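Local coordinates for CRISPR-associated protein,CRISPR-associated endonuclease Cas9 (Corynebacterium diphtheriae, PDB 6JOO) that is an RNA-guided endonuclease that uses its guide RNA to recognise and cleave invading double-stranded DNA in CRISPR adaptive immunity, at residues Glu839-Asp851 / Lys858-Gly870. Residues are numbered along the deposited sequence; the frame is centred on the assembly and turned at random.
With nucleotides of chain C; nucleotides of chain D.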
ATOM      1  N   GLU A 839      23.733 -29.470  -4.610  1.00 79.77           N
ATOM      2  CA  GLU A 839      23.268 -30.391  -5.644  1.00 82.48           C
ATOM      3  C   GLU A 839      23.583 -31.839  -5.290  1.00106.59           C
ATOM      4  O   GLU A 839      22.788 -32.739  -5.578  1.00105.00           O
ATOM      5  CB  GLU A 839      23.888 -30.027  -6.992  1.00 74.40           C
ATOM      6  CG  GLU A 839      23.112 -28.985  -7.784  1.00 77.25           C
ATOM      7  CD  GLU A 839      23.714 -28.740  -9.156  1.00 94.92           C
ATOM      8  OE1 GLU A 839      24.838 -29.225  -9.410  1.00110.62           O
ATOM      9  OE2 GLU A 839      23.060 -28.066  -9.982  1.00 91.12           O
ATOM     10  N   ALA A 840      24.743 -32.087  -4.677  1.00 98.38           N
ATOM     11  CA  ALA A 840      25.075 -33.444  -4.254  1.00111.49           C
ATOM     12  C   ALA A 840      24.053 -33.970  -3.254  1.00128.10           C
ATOM     13  O   ALA A 840      23.593 -35.113  -3.360  1.00153.51           O
ATOM     14  CB  ALA A 840      26.480 -33.480  -3.657  1.00109.84           C
ATOM     15  N   GLU A 841      23.679 -33.140  -2.279  1.00113.36           N
ATOM     16  CA  GLU A 841      22.751 -33.583  -1.244  1.00111.81           C
ATOM     17  C   GLU A 841      21.316 -33.631  -1.751  1.00103.54           C
ATOM     18  O   GLU A 841      20.532 -34.479  -1.309  1.00111.24           O
ATOM     19  CB  GLU A 841      22.856 -32.668  -0.023  1.00112.08           C
ATOM     20  CG  GLU A 841      21.789 -32.904   1.040  1.00123.43           C
ATOM     21  CD  GLU A 841      22.200 -32.380   2.404  1.00129.23           C
ATOM     22  OE1 GLU A 841      23.415 -32.201   2.630  1.00131.58           O
ATOM     23  OE2 GLU A 841      21.309 -32.148   3.249  1.00127.50           O
ATOM     24  N   LEU A 842      20.955 -32.752  -2.684  1.00101.78           N
ATOM     25  CA  LEU A 842      19.567 -32.598  -3.091  1.00 99.62           C
ATOM     26  C   LEU A 842      19.287 -33.010  -4.530  1.00101.24           C
ATOM     27  O   LEU A 842      18.114 -33.103  -4.907  1.00 96.80           O
ATOM     28  CB  LEU A 842      19.120 -31.142  -2.887  1.00 88.70           C
ATOM     29  CG  LEU A 842      18.131 -30.875  -1.750  1.00 83.31           C
ATOM     30  CD1 LEU A 842      18.534 -31.608  -0.477  1.00106.22           C
ATOM     31  CD2 LEU A 842      18.007 -29.383  -1.487  1.00 67.06           C
ATOM     32  N   GLY A 843      20.310 -33.267  -5.334  1.00122.59           N
ATOM     33  CA  GLY A 843      20.107 -33.563  -6.734  1.00119.31           C
ATOM     34  C   GLY A 843      20.392 -32.359  -7.617  1.00101.12           C
ATOM     35  O   GLY A 843      20.384 -31.206  -7.179  1.00 88.34           O
ATOM     36  N   THR A 844      20.654 -32.642  -8.891  1.00 84.83           N
ATOM     37  CA  THR A 844      20.971 -31.587  -9.844  1.00 81.12           C
ATOM     38  C   THR A 844      19.811 -30.606  -9.962  1.00 75.89           C
ATOM     39  O   THR A 844      18.654 -31.007 -10.116  1.00 82.52           O
ATOM     40  CB  THR A 844      21.296 -32.197 -11.207  1.00 86.98           C
ATOM     41  OG1 THR A 844      22.419 -33.077 -11.077  1.00 95.29           O
ATOM     42  CG2 THR A 844      21.626 -31.108 -12.217  1.00 89.77           C
ATOM     43  N   ILE A 845      20.123 -29.316  -9.876  1.00 89.09           N
ATOM     44  CA  ILE A 845      19.130 -28.249  -9.926  1.00 80.75           C
ATOM     45  C   ILE A 845      19.294 -27.529 -11.256  1.00 83.08           C
ATOM     46  O   ILE A 845      20.274 -26.804 -11.462  1.00 80.89           O
ATOM     47  CB  ILE A 845      19.282 -27.276  -8.751  1.00 64.50           C
ATOM     48  CG1 ILE A 845      19.377 -28.045  -7.433  1.00 82.39           C
ATOM     49  CG2 ILE A 845      18.130 -26.287  -8.729  1.00 64.91           C
ATOM     50  CD1 ILE A 845      19.754 -27.185  -6.246  1.00 90.08           C
ATOM     51  N   ARG A 846      18.339 -27.723 -12.166  1.00 81.62           N
ATOM     52  CA  ARG A 846      18.398 -27.073 -13.464  1.00 80.62           C
ATOM     53  C   ARG A 846      17.346 -25.990 -13.648  1.00 77.73           C
ATOM     54  O   ARG A 846      17.415 -25.251 -14.634  1.00 80.70           O
ATOM     55  CB  ARG A 846      18.274 -28.111 -14.590  1.00 68.38           C
ATOM     56  CG  ARG A 846      17.044 -28.993 -14.512  1.00 92.24           C
ATOM     57  CD  ARG A 846      17.157 -30.174 -15.470  1.00109.32           C
ATOM     58  NE  ARG A 846      17.267 -29.757 -16.865  1.00111.02           N
ATOM     59  CZ  ARG A 846      16.232 -29.625 -17.690  1.00107.02           C
ATOM     60  NH1 ARG A 846      16.425 -29.243 -18.944  1.00114.97           N
ATOM     61  NH2 ARG A 846      15.002 -29.876 -17.260  1.00 95.04           N
ATOM     62  N   ARG A 847      16.393 -25.858 -12.728  1.00 64.32           N
ATOM     63  CA  ARG A 847      15.378 -24.812 -12.795  1.00 77.48           C
ATOM     64  C   ARG A 847      15.654 -23.777 -11.710  1.00 68.79           C
ATOM     65  O   ARG A 847      15.592 -24.091 -10.516  1.00 66.67           O
ATOM     66  CB  ARG A 847      13.972 -25.396 -12.646  1.00 87.87           C
ATOM     67  CG  ARG A 847      13.567 -26.329 -13.775  1.00 80.36           C
ATOM     68  CD  ARG A 847      12.067 -26.279 -14.030  1.00 77.91           C
ATOM     69  NE  ARG A 847      11.622 -27.403 -14.850  1.00 93.24           N
ATOM     70  CZ  ARG A 847      11.525 -27.379 -16.175  1.00 85.65           C
ATOM     71  NH1 ARG A 847      11.114 -28.459 -16.826  1.00109.18           N
ATOM     72  NH2 ARG A 847      11.837 -26.282 -16.850  1.00 60.28           N
ATOM     73  N   TRP A 848      15.945 -22.544 -12.130  1.00 64.19           N
ATOM     74  CA  TRP A 848      16.301 -21.465 -11.221  1.00 66.37           C
ATOM     75  C   TRP A 848      15.377 -20.275 -11.435  1.00 70.20           C
ATOM     76  O   TRP A 848      14.718 -20.152 -12.470  1.00 56.78           O
ATOM     77  CB  TRP A 848      17.761 -21.034 -11.407  1.00 70.33           C
ATOM     78  CG  TRP A 848      18.745 -22.116 -11.091  1.00 70.46           C
ATOM     79  CD1 TRP A 848      19.108 -23.155 -11.897  1.00 71.52           C
ATOM     80  CD2 TRP A 848      19.486 -22.271  -9.876  1.00 74.47           C
ATOM     81  NE1 TRP A 848      20.031 -23.947 -11.259  1.00 67.86           N
ATOM     82  CE2 TRP A 848      20.281 -23.426 -10.017  1.00 74.52           C
ATOM     83  CE3 TRP A 848      19.559 -21.544  -8.683  1.00 79.51           C
ATOM     84  CZ2 TRP A 848      21.137 -23.872  -9.012  1.00 84.90           C
ATOM     85  CZ3 TRP A 848      20.408 -21.989  -7.684  1.00 84.75           C
ATOM     86  CH2 TRP A 848      21.187 -23.142  -7.856  1.00 81.84           C
ATOM     87  N   ARG A 849      15.346 -19.394 -10.435  1.00 74.21           N
ATOM     88  CA  ARG A 849      14.504 -18.206 -10.432  1.00 51.63           C
ATOM     89  C   ARG A 849      15.360 -16.961 -10.240  1.00 60.55           C
ATOM     90  O   ARG A 849      16.301 -16.958  -9.440  1.00 65.86           O
ATOM     91  CB  ARG A 849      13.447 -18.283  -9.324  1.00 48.50           C
ATOM     92  CG  ARG A 849      12.542 -17.066  -9.242  1.00 40.68           C
ATOM     93  CD  ARG A 849      11.725 -17.074  -7.964  1.00 48.26           C
ATOM     94  NE  ARG A 849      12.564 -17.273  -6.786  1.00 42.04           N
ATOM     95  CZ  ARG A 849      12.448 -18.298  -5.948  1.00 64.13           C
ATOM     96  NH1 ARG A 849      13.260 -18.395  -4.903  1.00 76.09           N
ATOM     97  NH2 ARG A 849      11.513 -19.218  -6.147  1.00 79.59           N
ATOM     98  N   VAL A 850      15.023 -15.903 -10.970  1.00 57.86           N
ATOM     99  CA  VAL A 850      15.750 -14.641 -10.905  1.00 55.93           C
ATOM    100  C   VAL A 850      15.165 -13.817  -9.764  1.00 60.07           C
ATOM    101  O   VAL A 850      14.040 -13.319  -9.861  1.00 68.53           O
ATOM    102  CB  VAL A 850      15.673 -13.885 -12.235  1.00 53.78           C
ATOM    103  CG1 VAL A 850      16.349 -12.521 -12.120  1.00 50.06           C
ATOM    104  CG2 VAL A 850      16.301 -14.712 -13.347  1.00 47.11           C
ATOM    105  N   ASP A 851      15.927 -13.670  -8.681  1.00 64.37           N
ATOM    106  CA  ASP A 851      15.476 -12.906  -7.526  1.00 60.45           C
ATOM    107  C   ASP A 851      16.051 -11.499  -7.465  1.00 61.44           C
ATOM    108  O   ASP A 851      15.518 -10.666  -6.723  1.00 72.18           O
ATOM    109  CB  ASP A 851      15.824 -13.648  -6.228  1.00 60.42           C
ATOM    110  CG  ASP A 851      14.878 -14.801  -5.944  1.00 79.91           C
ATOM    111  OD1 ASP A 851      13.709 -14.730  -6.379  1.00 92.53           O
ATOM    112  OD2 ASP A 851      15.298 -15.778  -5.289  1.00 85.13           O
ATOM    113  N   LYS A 858      26.691  -9.710 -12.262  1.00 69.01           N
ATOM    114  CA  LYS A 858      26.287 -10.915 -11.557  1.00 63.25           C
ATOM    115  C   LYS A 858      24.780 -10.937 -11.389  1.00 54.48           C
ATOM    116  O   LYS A 858      24.148  -9.900 -11.189  1.00 64.27           O
ATOM    117  CB  LYS A 858      26.948 -11.024 -10.178  1.00 45.39           C
ATOM    118  CG  LYS A 858      28.427 -11.304 -10.224  1.00 68.07           C
ATOM    119  CD  LYS A 858      29.059 -11.182  -8.853  1.00 74.69           C
ATOM    120  CE  LYS A 858      30.463 -11.762  -8.861  1.00 77.14           C
ATOM    121  NZ  LYS A 858      31.260 -11.274 -10.022  1.00108.68           N
ATOM    122  N   LEU A 859      24.221 -12.138 -11.471  1.00 55.32           N
ATOM    123  CA  LEU A 859      22.819 -12.403 -11.199  1.00 51.13           C
ATOM    124  C   LEU A 859      22.651 -12.939  -9.785  1.00 61.81           C
ATOM    125  O   LEU A 859      23.575 -13.507  -9.202  1.00 68.23           O
ATOM    126  CB  LEU A 859      22.261 -13.417 -12.193  1.00 53.54           C
ATOM    127  CG  LEU A 859      21.605 -12.855 -13.440  1.00 55.47           C
ATOM    128  CD1 LEU A 859      21.427 -13.964 -14.450  1.00 62.65           C
ATOM    129  CD2 LEU A 859      20.267 -12.255 -13.060  1.00 62.73           C
ATOM    130  N   ARG A 860      21.449 -12.767  -9.244  1.00 41.33           N
ATOM    131  CA  ARG A 860      21.065 -13.391  -7.982  1.00 40.65           C
ATOM    132  C   ARG A 860      20.009 -14.445  -8.285  1.00 53.02           C
ATOM    133  O   ARG A 860      18.854 -14.108  -8.568  1.00 60.94           O
ATOM    134  CB  ARG A 860      20.539 -12.368  -6.978  1.00 28.69           C
ATOM    135  CG  ARG A 860      20.334 -12.963  -5.586  1.00 43.80           C
ATOM    136  CD  ARG A 860      19.442 -12.103  -4.698  1.00 50.66           C
ATOM    137  NE  ARG A 860      20.082 -10.859  -4.280  1.00 50.61           N
ATOM    138  CZ  ARG A 860      20.706 -10.690  -3.119  1.00 62.94           C
ATOM    139  NH1 ARG A 860      20.779 -11.692  -2.253  1.00 67.27           N
ATOM    140  NH2 ARG A 860      21.254  -9.517  -2.824  1.00 84.92           N
ATOM    141  N   LEU A 861      20.401 -15.713  -8.216  1.00 57.66           N
ATOM    142  CA  LEU A 861      19.523 -16.828  -8.531  1.00 53.67           C
ATOM    143  C   LEU A 861      19.354 -17.730  -7.319  1.00 60.20           C
ATOM    144  O   LEU A 861      20.270 -17.898  -6.512  1.00 79.90           O
ATOM    145  CB  LEU A 861      20.063 -17.648  -9.703  1.00 38.72           C
ATOM    146  CG  LEU A 861      20.469 -16.867 -10.950  1.00 64.70           C
ATOM    147  CD1 LEU A 861      20.938 -17.819 -12.039  1.00 51.60           C
ATOM    148  CD2 LEU A 861      19.317 -16.003 -11.442  1.00 58.74           C
ATOM    149  N   ARG A 862      18.174 -18.326  -7.212  1.00 53.55           N
ATOM    150  CA  ARG A 862      17.827 -19.274  -6.182  1.00 57.87           C
ATOM    151  C   ARG A 862      17.101 -20.459  -6.831  1.00 62.29           C
ATOM    152  O   ARG A 862      16.514 -20.306  -7.898  1.00 73.05           O
ATOM    153  CB  ARG A 862      16.928 -18.647  -5.106  1.00 51.46           C
ATOM    154  CG  ARG A 862      17.647 -17.670  -4.197  1.00 59.07           C
ATOM    155  CD  ARG A 862      16.810 -17.349  -2.968  1.00 67.93           C
ATOM    156  NE  ARG A 862      17.464 -16.384  -2.088  1.00 69.13           N
ATOM    157  CZ  ARG A 862      17.273 -15.071  -2.149  1.00 72.20           C
ATOM    158  NH1 ARG A 862      16.443 -14.564  -3.051  1.00 75.17           N
ATOM    159  NH2 ARG A 862      17.906 -14.262  -1.308  1.00 76.68           N
ATOM    160  N   PRO A 863      17.166 -21.627  -6.208  1.00 60.41           N
ATOM    161  CA  PRO A 863      16.428 -22.777  -6.762  1.00 66.33           C
ATOM    162  C   PRO A 863      14.937 -22.480  -6.833  1.00 75.58           C
ATOM    163  O   PRO A 863      14.334 -21.993  -5.873  1.00 64.94           O
ATOM    164  CB  PRO A 863      16.744 -23.902  -5.769  1.00 52.69           C
ATOM    165  CG  PRO A 863      18.039 -23.503  -5.147  1.00 49.26           C
ATOM    166  CD  PRO A 863      17.989 -22.006  -5.050  1.00 58.68           C
ATOM    167  N   LEU A 864      14.342 -22.772  -7.994  1.00 68.22           N
ATOM    168  CA  LEU A 864      12.952 -22.383  -8.232  1.00 56.91           C
ATOM    169  C   LEU A 864      11.986 -23.153  -7.339  1.00 60.87           C
ATOM    170  O   LEU A 864      11.029 -22.574  -6.810  1.00 65.16           O
ATOM    171  CB  LEU A 864      12.591 -22.587  -9.707  1.00 64.83           C
ATOM    172  CG  LEU A 864      11.115 -22.498 -10.119  1.00 65.93           C
ATOM    173  CD1 LEU A 864      10.523 -21.134  -9.780  1.00 69.04           C
ATOM    174  CD2 LEU A 864      10.941 -22.805 -11.603  1.00 62.89           C
ATOM    175  N   GLN A 865      12.218 -24.452  -7.154  1.00 62.49           N
ATOM    176  CA  GLN A 865      11.250 -25.344  -6.531  1.00 73.03           C
ATOM    177  C   GLN A 865      11.478 -25.530  -5.034  1.00 78.08           C
ATOM    178  O   GLN A 865      10.948 -26.483  -4.452  1.00 94.20           O
ATOM    179  CB  GLN A 865      11.266 -26.705  -7.235  1.00 82.57           C
ATOM    180  CG  GLN A 865      10.932 -26.656  -8.721  1.00 82.62           C
ATOM    181  CD  GLN A 865      11.265 -27.952  -9.443  1.00 91.89           C
ATOM    182  OE1 GLN A 865      12.048 -28.767  -8.954  1.00105.53           O
ATOM    183  NE2 GLN A 865      10.669 -28.146 -10.615  1.00 94.79           N
HETATM  184  N   MSE A 866      12.241 -24.649  -4.393  1.00 66.20           N
HETATM  185  CA  MSE A 866      12.552 -24.850  -2.978  1.00 75.47           C
HETATM  186  C   MSE A 866      12.216 -23.649  -2.099  1.00 79.44           C
HETATM  187  O   MSE A 866      12.200 -22.508  -2.558  1.00 82.02           O
HETATM  188  CB  MSE A 866      14.025 -25.212  -2.811  1.00 96.43           C
HETATM  189  CG  MSE A 866      14.397 -26.476  -3.539  1.00117.54           C
HETATM  190 SE   MSE A 866      16.298 -26.798  -3.589  1.00121.02          SE
HETATM  191  CE  MSE A 866      16.330 -27.926  -5.181  1.00122.87           C
ATOM    192  N   SER A 867      11.949 -23.929  -0.828  1.00 71.30           N
ATOM    193  CA  SER A 867      11.590 -22.922   0.155  1.00 77.23           C
ATOM    194  C   SER A 867      12.554 -22.996   1.332  1.00 86.23           C
ATOM    195  O   SER A 867      13.168 -24.031   1.595  1.00 85.62           O
ATOM    196  CB  SER A 867      10.147 -23.116   0.634  1.00 77.49           C
ATOM    197  OG  SER A 867       9.734 -22.043   1.460  1.00101.22           O
ATOM    198  N   LYS A 868      12.678 -21.874   2.043  1.00105.22           N
ATOM    199  CA  LYS A 868      13.623 -21.801   3.152  1.00102.66           C
ATOM    200  C   LYS A 868      13.139 -22.582   4.366  1.00113.08           C
ATOM    201  O   LYS A 868      13.959 -23.055   5.160  1.00119.89           O
ATOM    202  CB  LYS A 868      13.864 -20.343   3.539  1.00105.96           C
ATOM    203  CG  LYS A 868      14.189 -19.430   2.374  1.00104.03           C
ATOM    204  CD  LYS A 868      14.334 -17.992   2.838  1.00100.88           C
ATOM    205  CE  LYS A 868      13.105 -17.532   3.602  1.00101.12           C
ATOM    206  NZ  LYS A 868      13.245 -16.131   4.084  1.00103.53           N
ATOM    207  N   GLU A 869      11.820 -22.719   4.533  1.00108.73           N
ATOM    208  CA  GLU A 869      11.269 -23.372   5.717  1.00120.88           C
ATOM    209  C   GLU A 869      11.640 -24.848   5.799  1.00133.07           C
ATOM    210  O   GLU A 869      11.606 -25.423   6.892  1.00143.10           O
ATOM    211  CB  GLU A 869       9.746 -23.217   5.739  1.00118.51           C
ATOM    212  CG  GLU A 869       9.248 -21.838   6.172  1.00116.48           C
ATOM    213  CD  GLU A 869       9.328 -20.791   5.072  1.00108.68           C
ATOM    214  OE1 GLU A 869      10.022 -21.028   4.062  1.00101.80           O
ATOM    215  OE2 GLU A 869       8.690 -19.727   5.217  1.00110.11           O
ATOM    216  N   GLY A 870      11.989 -25.473   4.677  1.00113.75           N
ATOM    217  CA  GLY A 870      12.395 -26.864   4.698  1.00111.13           C
ATOM    218  C   GLY A 870      13.804 -27.114   5.195  1.00108.57           C
ATOM    219  O   GLY A 870      14.167 -28.273   5.421  1.00124.56           O
TER
ATOM    220  P    DG C   2      16.920 -11.053  -2.093  1.00 58.96           P
ATOM    221  OP1  DG C   2      16.391 -11.706  -3.312  1.00 58.26           O
ATOM    222  OP2  DG C   2      18.070 -11.655  -1.378  1.00 61.30           O
ATOM    223  O5'  DG C   2      17.254  -9.521  -2.418  1.00 59.28           O
ATOM    224  C5'  DG C   2      16.394  -8.771  -3.266  1.00 57.23           C
ATOM    225  C4'  DG C   2      16.747  -7.295  -3.231  1.00 57.46           C
ATOM    226  O4'  DG C   2      16.765  -6.842  -1.859  1.00 58.16           O
ATOM    227  C3'  DG C   2      18.116  -6.941  -3.790  1.00 57.95           C
ATOM    228  O3'  DG C   2      18.026  -6.711  -5.196  1.00 57.21           O
ATOM    229  C2'  DG C   2      18.447  -5.659  -3.037  1.00 58.53           C
ATOM    230  C1'  DG C   2      17.807  -5.904  -1.671  1.00 59.31           C
ATOM    231  N9   DG C   2      18.725  -6.424  -0.655  1.00 61.73           N
ATOM    232  C8   DG C   2      18.861  -7.730  -0.247  1.00 64.10           C
ATOM    233  N7   DG C   2      19.754  -7.894   0.690  1.00 67.16           N
ATOM    234  C5   DG C   2      20.239  -6.615   0.925  1.00 67.75           C
ATOM    235  C6   DG C   2      21.224  -6.166   1.836  1.00 70.70           C
ATOM    236  O6   DG C   2      21.885  -6.833   2.643  1.00 73.87           O
ATOM    237  N1   DG C   2      21.414  -4.791   1.752  1.00 70.62           N
ATOM    238  C2   DG C   2      20.736  -3.957   0.897  1.00 68.46           C
ATOM    239  N2   DG C   2      21.055  -2.658   0.961  1.00 68.14           N
ATOM    240  N3   DG C   2      19.810  -4.363   0.039  1.00 66.49           N
ATOM    241  C4   DG C   2      19.613  -5.698   0.107  1.00 65.67           C
ATOM    242  P    DG C   3      19.280  -7.024  -6.154  1.00 59.54           P
ATOM    243  OP1  DG C   3      18.847  -6.811  -7.555  1.00 57.12           O
ATOM    244  OP2  DG C   3      19.808  -8.347  -5.763  1.00 62.27           O
ATOM    245  O5'  DG C   3      20.385  -5.937  -5.731  1.00 63.33           O
ATOM    246  C5'  DG C   3      20.325  -4.599  -6.234  1.00 62.82           C
ATOM    247  C4'  DG C   3      21.051  -3.629  -5.304  1.00 66.05           C
ATOM    248  O4'  DG C   3      20.912  -4.079  -3.946  1.00 67.35           O
ATOM    249  C3'  DG C   3      22.544  -3.478  -5.561  1.00 67.59           C
ATOM    250  O3'  DG C   3      22.771  -2.292  -6.298  1.00 67.90           O
ATOM    251  C2'  DG C   3      23.174  -3.373  -4.171  1.00 70.81           C
ATOM    252  C1'  DG C   3      22.077  -3.816  -3.206  1.00 70.64           C
ATOM    253  N9   DG C   3      22.417  -5.023  -2.472  1.00 73.96           N
ATOM    254  C8   DG C   3      22.019  -6.303  -2.765  1.00 74.61           C
ATOM    255  N7   DG C   3      22.479  -7.192  -1.932  1.00 77.09           N
ATOM    256  C5   DG C   3      23.232  -6.453  -1.028  1.00 77.76           C
ATOM    257  C6   DG C   3      23.972  -6.874   0.103  1.00 78.70           C
ATOM    258  O6   DG C   3      24.115  -8.022   0.545  1.00 79.27           O
ATOM    259  N1   DG C   3      24.586  -5.804   0.742  1.00 79.51           N
ATOM    260  C2   DG C   3      24.495  -4.494   0.342  1.00 79.32           C
ATOM    261  N2   DG C   3      25.155  -3.600   1.088  1.00 81.37           N
ATOM    262  N3   DG C   3      23.807  -4.086  -0.714  1.00 77.21           N
ATOM    263  C4   DG C   3      23.203  -5.116  -1.349  1.00 76.62           C
TER
ATOM    264  P    DA D   2      31.659 -17.535 -10.630  1.00 76.35           P
ATOM    265  OP1  DA D   2      31.250 -18.947 -10.786  1.00 75.51           O
ATOM    266  OP2  DA D   2      30.693 -16.441 -10.881  1.00 78.30           O
ATOM    267  O5'  DA D   2      32.230 -17.348  -9.154  1.00 77.53           O
ATOM    268  C5'  DA D   2      33.009 -18.368  -8.559  1.00 77.03           C
ATOM    269  C4'  DA D   2      33.524 -17.916  -7.207  1.00 76.79           C
ATOM    270  O4'  DA D   2      34.111 -16.601  -7.330  1.00 75.02           O
ATOM    271  C3'  DA D   2      32.460 -17.815  -6.112  1.00 77.65           C
ATOM    272  O3'  DA D   2      32.791 -18.676  -5.041  1.00 79.73           O
ATOM    273  C2'  DA D   2      32.471 -16.340  -5.682  1.00 76.44           C
ATOM    274  C1'  DA D   2      33.815 -15.838  -6.187  1.00 75.66           C
ATOM    275  N9   DA D   2      33.793 -14.431  -6.589  1.00 75.64           N
ATOM    276  C8   DA D   2      33.333 -13.934  -7.773  1.00 75.26           C
ATOM    277  N7   DA D   2      33.436 -12.632  -7.877  1.00 75.34           N
ATOM    278  C5   DA D   2      34.002 -12.242  -6.679  1.00 75.80           C
ATOM    279  C6   DA D   2      34.368 -10.980  -6.171  1.00 76.10           C
ATOM    280  N6   DA D   2      34.200  -9.839  -6.848  1.00 75.96           N
ATOM    281  N1   DA D   2      34.913 -10.935  -4.938  1.00 76.56           N
ATOM    282  C2   DA D   2      35.076 -12.081  -4.266  1.00 76.75           C
ATOM    283  N3   DA D   2      34.771 -13.327  -4.638  1.00 76.45           N
ATOM    284  C4   DA D   2      34.233 -13.338  -5.868  1.00 76.00           C
TER
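Arg862 turns CG anti to its carbonyl carbon (chi1 -72°) and runs extended from CG to NE, while Asp851 takes a similar first torsion, and NH1 of Arg862 comes to lie 2.8 Å from OD2 of Asp851. In this salt bridge OD2 lies near the guanidinium plane, whereas NH1 comes from above the carboxylate plane, 49° out of it. Arg849, bent at chi3 (51°), brings NE to 2.8 Å from OD1 of Asp851, on its syn side but tilted from the carboxylate plane, so one carboxylate is shared by two arginines. The three belong to an antiparallel hairpin of the Cas9 C-terminal domain, where Arg849 N lies 2.9 Å from Arg862 O in a hydrogen-bonded pair. Trp848 points away from the partner strand at CB, but its ring end returns, CZ3 lying 3.6 Å from Pro863 CD, and the Trp888 ring meets it at an incline. Arg862 also grips the DG2 phosphate of chain C, NH1 donating to OP1 at 2.9 Å and NH2 to OP2; Arg860 NE meets OP2 of DG3 of chain C at 2.9 Å. This is consistent with Asp851 acting as a second-shell carboxylate that steadies Arg862 on the phosphate and probably offsets some positive charge.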